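Long-range contact in Ser-thr phosphatase MSPP (Mycobacterium smegmatis, PDB 2JFR), which probably removes phosphate from serine and threonine residues of proteins, as a metal-dependent phosphatase of the PPM (PP2C) family: residues N20-V34 and G222-G234. Sequence-based numbering, arbitrary orientation.
With MN (manganese (II) ion), chain C.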
ATOM      1  N   ASN A  20     -13.401  -8.761  -9.751  1.00 15.71           N
ATOM      2  CA  ASN A  20     -13.640  -8.240  -8.441  1.00 15.21           C
ATOM      3  C   ASN A  20     -12.592  -7.135  -8.193  1.00 14.81           C
ATOM      4  O   ASN A  20     -11.495  -7.207  -8.726  1.00 15.67           O
ATOM      5  CB  ASN A  20     -13.537  -9.270  -7.330  1.00 16.29           C
ATOM      6  CG  ASN A  20     -14.668 -10.237  -7.328  1.00 18.05           C
ATOM      7  OD1 ASN A  20     -14.640 -11.246  -7.989  1.00 21.00           O
ATOM      8  ND2 ASN A  20     -15.713  -9.940  -6.616  1.00 21.62           N
ATOM      9  N   ASN A  21     -12.958  -6.214  -7.318  1.00 15.22           N
ATOM     10  CA  ASN A  21     -11.979  -5.288  -6.734  1.00 14.46           C
ATOM     11  C   ASN A  21     -11.579  -5.898  -5.397  1.00 14.35           C
ATOM     12  O   ASN A  21     -12.307  -5.861  -4.417  1.00 16.34           O
ATOM     13  CB  ASN A  21     -12.539  -3.904  -6.576  1.00 14.96           C
ATOM     14  CG  ASN A  21     -11.425  -2.957  -6.210  1.00 15.62           C
ATOM     15  OD1 ASN A  21     -10.321  -3.350  -5.873  1.00 15.77           O
ATOM     16  ND2 ASN A  21     -11.720  -1.663  -6.330  1.00 19.81           N
ATOM     17  N   GLN A  22     -10.405  -6.529  -5.384  1.00 13.99           N
ATOM     18  CA  GLN A  22      -9.896  -7.161  -4.181  1.00 13.74           C
ATOM     19  C   GLN A  22      -8.919  -6.252  -3.443  1.00 13.92           C
ATOM     20  O   GLN A  22      -8.290  -6.706  -2.468  1.00 14.24           O
ATOM     21  CB  GLN A  22      -9.251  -8.505  -4.467  1.00 14.76           C
ATOM     22  CG  GLN A  22     -10.202  -9.433  -5.207  1.00 15.24           C
ATOM     23  CD  GLN A  22      -9.625 -10.836  -5.341  1.00 16.68           C
ATOM     24  OE1 GLN A  22      -8.426 -11.000  -5.590  1.00 17.87           O
ATOM     25  NE2 GLN A  22     -10.449 -11.823  -5.176  1.00 19.24           N
ATOM     26  N   ASP A  23      -8.784  -5.009  -3.846  1.00 13.99           N
ATOM     27  CA  ASP A  23      -8.025  -4.040  -3.059  1.00 14.13           C
ATOM     28  C   ASP A  23      -8.955  -3.426  -2.013  1.00 14.39           C
ATOM     29  O   ASP A  23     -10.192  -3.441  -2.132  1.00 16.30           O
ATOM     30  CB  ASP A  23      -7.557  -2.887  -3.959  1.00 14.06           C
ATOM     31  CG  ASP A  23      -6.416  -3.108  -4.922  1.00 13.97           C
ATOM     32  OD1 ASP A  23      -5.821  -4.209  -4.970  1.00 14.39           O
ATOM     33  OD2 ASP A  23      -6.123  -2.114  -5.659  1.00 14.19           O
ATOM     34  N   ALA A  24      -8.349  -2.865  -0.987  1.00 14.79           N
ATOM     35  CA  ALA A  24      -9.045  -2.129   0.059  1.00 15.18           C
ATOM     36  C   ALA A  24      -8.123  -1.004   0.505  1.00 14.12           C
ATOM     37  O   ALA A  24      -6.909  -1.111   0.408  1.00 14.24           O
ATOM     38  CB  ALA A  24      -9.442  -3.023   1.198  1.00 18.47           C
ATOM     39  N   CYS A  25      -8.697   0.047   1.069  1.00 15.11           N
ATOM     40  CA  CYS A  25      -7.895   1.136   1.624  1.00 14.89           C
ATOM     41  C   CYS A  25      -8.533   1.709   2.878  1.00 14.97           C
ATOM     42  O   CYS A  25      -9.711   1.459   3.160  1.00 17.69           O
ATOM     43  CB  CYS A  25      -7.607   2.205   0.627  1.00 16.90           C
ATOM     44  SG  CYS A  25      -8.959   3.110   0.026  1.00 21.46           S
ATOM     45  N   LEU A  26      -7.729   2.431   3.629  1.00 15.22           N
ATOM     46  CA  LEU A  26      -8.088   2.990   4.915  1.00 15.99           C
ATOM     47  C   LEU A  26      -7.432   4.365   5.014  1.00 16.06           C
ATOM     48  O   LEU A  26      -6.257   4.512   4.721  1.00 16.06           O
ATOM     49  CB  LEU A  26      -7.534   2.062   5.999  1.00 18.20           C
ATOM     50  CG  LEU A  26      -7.659   2.463   7.458  1.00 20.34           C
ATOM     51  CD1 LEU A  26      -9.134   2.547   7.832  1.00 28.75           C
ATOM     52  CD2 LEU A  26      -6.961   1.430   8.340  1.00 23.49           C
ATOM     53  N   ALA A  27      -8.197   5.345   5.525  1.00 18.35           N
ATOM     54  CA  ALA A  27      -7.631   6.696   5.775  1.00 20.63           C
ATOM     55  C   ALA A  27      -8.390   7.143   7.022  1.00 24.91           C
ATOM     56  O   ALA A  27      -9.595   7.425   6.976  1.00 30.87           O
ATOM     57  CB  ALA A  27      -7.763   7.626   4.590  1.00 24.08           C
ATOM     58  N   ASP A  28      -7.738   7.212   8.159  1.00 27.94           N
ATOM     59  CA  ASP A  28      -8.427   7.512   9.396  0.82 32.23           C
ATOM     60  C   ASP A  28      -7.496   8.026  10.446  1.00 32.02           C
ATOM     61  O   ASP A  28      -6.618   7.324  10.992  1.00 29.13           O
ATOM     62  CB  ASP A  28      -9.060   6.266   9.950  0.82 36.62           C
ATOM     63  CG  ASP A  28      -9.795   6.527  11.257  0.82 40.26           C
ATOM     64  OD1 ASP A  28     -10.021   7.712  11.570  0.82 47.85           O
ATOM     65  OD2 ASP A  28     -10.115   5.567  11.993  0.82 52.55           O
ATOM     66  N   GLY A  29      -7.641   9.309  10.719  1.00 38.64           N
ATOM     67  CA  GLY A  29      -6.764   9.981  11.669  1.00 36.28           C
ATOM     68  C   GLY A  29      -5.363  10.097  11.099  1.00 30.28           C
ATOM     69  O   GLY A  29      -5.054  10.709  10.085  1.00 38.04           O
ATOM     70  N   ILE A  30      -4.404   9.473  11.765  1.00 22.64           N
ATOM     71  CA  ILE A  30      -3.001   9.436  11.293  0.77 18.17           C
ATOM     72  C   ILE A  30      -2.681   8.095  10.629  1.00 16.05           C
ATOM     73  O   ILE A  30      -1.523   7.924  10.245  1.00 15.72           O
ATOM     74  CB  ILE A  30      -2.020   9.721  12.448  0.77 17.57           C
ATOM     75  CG1 ILE A  30      -1.998   8.624  13.514  0.77 18.07           C
ATOM     76  CG2 ILE A  30      -2.349  11.081  13.013  0.77 21.03           C
ATOM     77  CD1 ILE A  30      -0.779   8.764  14.412  0.77 17.76           C
ATOM     78  N   LEU A  31      -3.653   7.197  10.512  1.00 16.46           N
ATOM     79  CA  LEU A  31      -3.415   5.868   9.937  1.00 15.32           C
ATOM     80  C   LEU A  31      -3.967   5.780   8.517  1.00 14.75           C
ATOM     81  O   LEU A  31      -5.139   6.093   8.255  1.00 16.31           O
ATOM     82  CB  LEU A  31      -4.106   4.797  10.798  1.00 17.00           C
ATOM     83  CG  LEU A  31      -3.899   3.371  10.332  1.00 17.10           C
ATOM     84  CD1 LEU A  31      -2.442   2.946  10.445  1.00 19.65           C
ATOM     85  CD2 LEU A  31      -4.795   2.409  11.118  1.00 21.87           C
ATOM     86  N   TYR A  32      -3.126   5.297   7.628  1.00 13.86           N
ATOM     87  CA  TYR A  32      -3.430   5.174   6.202  1.00 13.82           C
ATOM     88  C   TYR A  32      -2.953   3.825   5.754  1.00 13.65           C
ATOM     89  O   TYR A  32      -1.881   3.385   6.125  1.00 14.63           O
ATOM     90  CB  TYR A  32      -2.733   6.279   5.408  1.00 14.66           C
ATOM     91  CG  TYR A  32      -3.192   7.643   5.877  1.00 14.99           C
ATOM     92  CD1 TYR A  32      -4.332   8.210   5.351  1.00 15.98           C
ATOM     93  CD2 TYR A  32      -2.546   8.315   6.890  1.00 15.86           C
ATOM     94  CE1 TYR A  32      -4.797   9.427   5.775  1.00 17.56           C
ATOM     95  CE2 TYR A  32      -3.046   9.550   7.350  1.00 17.46           C
ATOM     96  CZ  TYR A  32      -4.154  10.056   6.776  1.00 18.78           C
ATOM     97  OH  TYR A  32      -4.628  11.279   7.259  1.00 24.07           O
ATOM     98  N   ALA A  33      -3.716   3.144   4.876  1.00 13.55           N
ATOM     99  CA  ALA A  33      -3.258   1.838   4.449  1.00 13.71           C
ATOM    100  C   ALA A  33      -3.898   1.444   3.126  1.00 13.42           C
ATOM    101  O   ALA A  33      -5.012   1.871   2.794  1.00 14.10           O
ATOM    102  CB  ALA A  33      -3.573   0.763   5.500  1.00 14.28           C
ATOM    103  N   VAL A  34      -3.196   0.573   2.434  1.00 13.40           N
ATOM    104  CA  VAL A  34      -3.712  -0.174   1.288  1.00 13.32           C
ATOM    105  C   VAL A  34      -3.449  -1.644   1.520  1.00 13.08           C
ATOM    106  O   VAL A  34      -2.386  -2.031   1.988  1.00 13.93           O
ATOM    107  CB  VAL A  34      -3.063   0.300  -0.026  1.00 13.87           C
ATOM    108  CG1 VAL A  34      -3.449  -0.585  -1.215  1.00 15.65           C
ATOM    109  CG2 VAL A  34      -3.389   1.752  -0.294  1.00 14.57           C
ATOM    110  N   GLY A 222      -5.929  -0.867 -17.425  1.00 16.81           N
ATOM    111  CA  GLY A 222      -6.675  -1.272 -16.246  1.00 16.60           C
ATOM    112  C   GLY A 222      -6.601  -2.762 -16.008  1.00 16.23           C
ATOM    113  O   GLY A 222      -7.572  -3.361 -15.532  1.00 16.80           O
ATOM    114  N   SER A 223      -5.435  -3.390 -16.230  1.00 15.79           N
ATOM    115  CA  SER A 223      -5.316  -4.831 -16.098  1.00 16.58           C
ATOM    116  C   SER A 223      -5.532  -5.314 -14.676  1.00 15.70           C
ATOM    117  O   SER A 223      -5.861  -6.481 -14.496  1.00 17.70           O
ATOM    118  CB  SER A 223      -3.968  -5.328 -16.605  1.00 18.49           C
ATOM    119  OG  SER A 223      -2.899  -4.780 -15.898  1.00 19.44           O
ATOM    120  N   ASP A 224      -5.291  -4.463 -13.695  1.00 15.33           N
ATOM    121  CA  ASP A 224      -5.476  -4.796 -12.299  1.00 14.71           C
ATOM    122  C   ASP A 224      -6.347  -3.736 -11.652  1.00 14.78           C
ATOM    123  O   ASP A 224      -6.549  -2.659 -12.181  1.00 16.66           O
ATOM    124  CB  ASP A 224      -4.139  -4.945 -11.565  1.00 15.44           C
ATOM    125  CG  ASP A 224      -4.155  -5.598 -10.224  1.00 15.29           C
ATOM    126  OD1 ASP A 224      -5.228  -6.138  -9.811  1.00 15.76           O
ATOM    127  OD2 ASP A 224      -3.040  -5.653  -9.574  1.00 15.56           O
ATOM    128  N   ASN A 225      -6.853  -4.077 -10.480  1.00 14.32           N
ATOM    129  CA  ASN A 225      -7.366  -3.086  -9.557  1.00 14.22           C
ATOM    130  C   ASN A 225      -6.271  -2.080  -9.199  1.00 14.03           C
ATOM    131  O   ASN A 225      -5.125  -2.497  -9.021  1.00 14.27           O
ATOM    132  CB  ASN A 225      -7.785  -3.791  -8.266  1.00 14.29           C
ATOM    133  CG  ASN A 225      -8.679  -4.995  -8.403  1.00 13.86           C
ATOM    134  OD1 ASN A 225      -8.574  -5.921  -7.593  1.00 14.29           O
ATOM    135  ND2 ASN A 225      -9.583  -5.033  -9.358  1.00 14.30           N
ATOM    136  N   THR A 226      -6.632  -0.814  -9.102  1.00 13.90           N
ATOM    137  CA  THR A 226      -5.700   0.222  -8.648  1.00 14.28           C
ATOM    138  C   THR A 226      -6.316   0.972  -7.506  1.00 13.85           C
ATOM    139  O   THR A 226      -7.447   1.457  -7.624  1.00 15.19           O
ATOM    140  CB  THR A 226      -5.353   1.191  -9.826  1.00 15.61           C
ATOM    141  OG1 THR A 226      -4.707   0.446 -10.852  1.00 17.34           O
ATOM    142  CG2 THR A 226      -4.408   2.281  -9.355  1.00 16.75           C
ATOM    143  N   THR A 227      -5.579   1.118  -6.435  1.00 13.74           N
ATOM    144  CA  THR A 227      -6.024   1.834  -5.237  1.00 14.16           C
ATOM    145  C   THR A 227      -4.901   2.710  -4.773  1.00 14.19           C
ATOM    146  O   THR A 227      -3.760   2.266  -4.698  1.00 15.73           O
ATOM    147  CB  THR A 227      -6.437   0.820  -4.176  1.00 14.86           C
ATOM    148  OG1 THR A 227      -7.469   0.010  -4.725  1.00 15.64           O
ATOM    149  CG2 THR A 227      -6.955   1.475  -2.899  1.00 17.57           C
ATOM    150  N   VAL A 228      -5.224   3.945  -4.436  1.00 14.14           N
ATOM    151  CA  VAL A 228      -4.254   4.952  -4.052  1.00 14.45           C
ATOM    152  C   VAL A 228      -4.752   5.723  -2.834  1.00 14.47           C
ATOM    153  O   VAL A 228      -5.937   6.043  -2.701  1.00 15.05           O
ATOM    154  CB  VAL A 228      -3.937   5.883  -5.225  1.00 14.90           C
ATOM    155  CG1 VAL A 228      -3.199   5.161  -6.318  1.00 15.52           C
ATOM    156  CG2 VAL A 228      -5.184   6.577  -5.777  1.00 16.70           C
ATOM    157  N   VAL A 229      -3.795   6.053  -1.967  1.00 14.28           N
ATOM    158  CA  VAL A 229      -4.021   6.903  -0.806  1.00 14.27           C
ATOM    159  C   VAL A 229      -2.928   7.964  -0.848  1.00 14.65           C
ATOM    160  O   VAL A 229      -1.735   7.642  -0.877  1.00 15.21           O
ATOM    161  CB  VAL A 229      -3.939   6.114   0.486  1.00 15.03           C
ATOM    162  CG1 VAL A 229      -4.112   7.042   1.694  1.00 16.34           C
ATOM    163  CG2 VAL A 229      -4.970   4.999   0.508  1.00 15.76           C
ATOM    164  N   VAL A 230      -3.346   9.245  -0.862  1.00 14.78           N
ATOM    165  CA  VAL A 230      -2.440  10.382  -0.906  1.00 15.46           C
ATOM    166  C   VAL A 230      -2.542  11.119   0.385  1.00 15.39           C
ATOM    167  O   VAL A 230      -3.658  11.411   0.856  1.00 17.10           O
ATOM    168  CB  VAL A 230      -2.776  11.268  -2.132  1.00 16.99           C
ATOM    169  CG1 VAL A 230      -2.125  12.633  -2.051  1.00 20.09           C
ATOM    170  CG2 VAL A 230      -2.343  10.601  -3.392  1.00 17.83           C
ATOM    171  N   ILE A 231      -1.403  11.494   0.959  1.00 15.18           N
ATOM    172  CA  ILE A 231      -1.333  12.230   2.230  1.00 15.19           C
ATOM    173  C   ILE A 231      -0.420  13.429   2.010  1.00 14.89           C
ATOM    174  O   ILE A 231       0.748  13.261   1.634  1.00 15.85           O
ATOM    175  CB  ILE A 231      -0.760  11.346   3.351  1.00 16.36           C
ATOM    176  CG1 ILE A 231      -1.459   9.976   3.470  1.00 18.83           C
ATOM    177  CG2 ILE A 231      -0.827  12.089   4.658  1.00 19.77           C
ATOM    178  CD1 ILE A 231      -0.555   8.892   3.869  1.00 29.19           C
ATOM    179  N   ASP A 232      -0.934  14.638   2.249  1.00 15.25           N
ATOM    180  CA  ASP A 232      -0.178  15.873   2.153  0.53 15.80           C
ATOM    181  C   ASP A 232       0.306  16.280   3.539  1.00 14.81           C
ATOM    182  O   ASP A 232      -0.525  16.417   4.429  1.00 15.84           O
ATOM    183  CB  ASP A 232      -1.012  16.984   1.521  0.53 17.69           C
ATOM    184  CG  ASP A 232      -0.973  16.910   0.013  0.53 21.77           C
ATOM    185  OD1 ASP A 232       0.016  16.464  -0.582  0.53 20.96           O
ATOM    186  OD2 ASP A 232      -1.996  17.346  -0.557  0.53 27.80           O
ATOM    187  N   LEU A 233       1.604  16.499   3.692  1.00 15.15           N
ATOM    188  CA  LEU A 233       2.202  16.763   4.982  1.00 15.05           C
ATOM    189  C   LEU A 233       2.475  18.278   5.160  1.00 15.48           C
ATOM    190  O   LEU A 233       2.832  18.975   4.198  1.00 17.10           O
ATOM    191  CB  LEU A 233       3.509  16.009   5.139  1.00 15.92           C
ATOM    192  CG  LEU A 233       3.387  14.500   5.014  1.00 16.35           C
ATOM    193  CD1 LEU A 233       4.743  13.830   5.095  1.00 19.22           C
ATOM    194  CD2 LEU A 233       2.394  13.930   6.015  1.00 18.73           C
ATOM    195  N   GLY A 234       2.338  18.733   6.394  1.00 16.26           N
ATOM    196  CA  GLY A 234       2.646  20.092   6.809  1.00 18.37           C
ATOM    197  C   GLY A 234       3.670  20.117   7.988  1.00 21.11           C
ATOM    198  O   GLY A 234       3.885  21.275   8.461  1.00 28.71           O
ATOM    199  OXT GLY A 234       4.083  19.069   8.516  1.00 25.20           O
TER
HETATM  200 MN    MN C1235      -2.756  -5.949  -7.497  0.56 13.82          MN
HETATM  201  O   HOH W   1      -4.105  -4.351  -7.198  1.00 14.25           O
HETATM  202  O   HOH W   2      -6.671  -6.704  -5.720  1.00 14.25           O
HETATM  203  O   HOH W   3      -4.474  -7.346  -7.598  0.83 14.57           O
HETATM  204  O   HOH W   4      -1.685  -7.695  -7.642  0.83 17.85           O
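Ile-231 lies over one face of the Tyr-32 ring. Ile-231 CG1 sits 3.8 Å from the centroid of the Tyr-32 ring, 11° off the normal, a CH-pi contact. CD1 of Ile-231 reaches back over the CG side of the same ring. Val-229 CG1 meets Tyr-32 CD1 obliquely, and Val-229 CG2 touches both Val-34 CG2 and Cys-25 CB. The amide of Asn-225 is gripped at both ends. Asn-225 ND2 donates to Asn-20 O (3.0 Å), nearly in the amide plane. Asn-225 OD1 accepts from Gln-22 N (2.9 Å), which comes from above the carbonyl plane. Asn-21 OD1 closes an Asx turn onto Asp-23 N and also packs on Asn-225 CG. The Asp-23 carboxylate stands 83° from the Asn-225 amide. Thr-227 OG1 donates to the anti lone pair of Asp-23 OD2 (2.7 Å); chi1 of -58° sets OG1 beside its own backbone N and leaves CG2 against Cys-25. Asp-23 OD1 accepts hydrogen bonds from two waters. One of them is also a ligand of the manganese, which Asp-224 OD2 binds at 2.1 Å together with Asp-36 and Asp-186. Asp-23 is thus second shell to this metal. The two segments belong to the facing antiparallel sheets of the PP2C beta sandwich. Strand 226-233 runs between strands 5-13 and 180-184, with helix 206-219 on its other side.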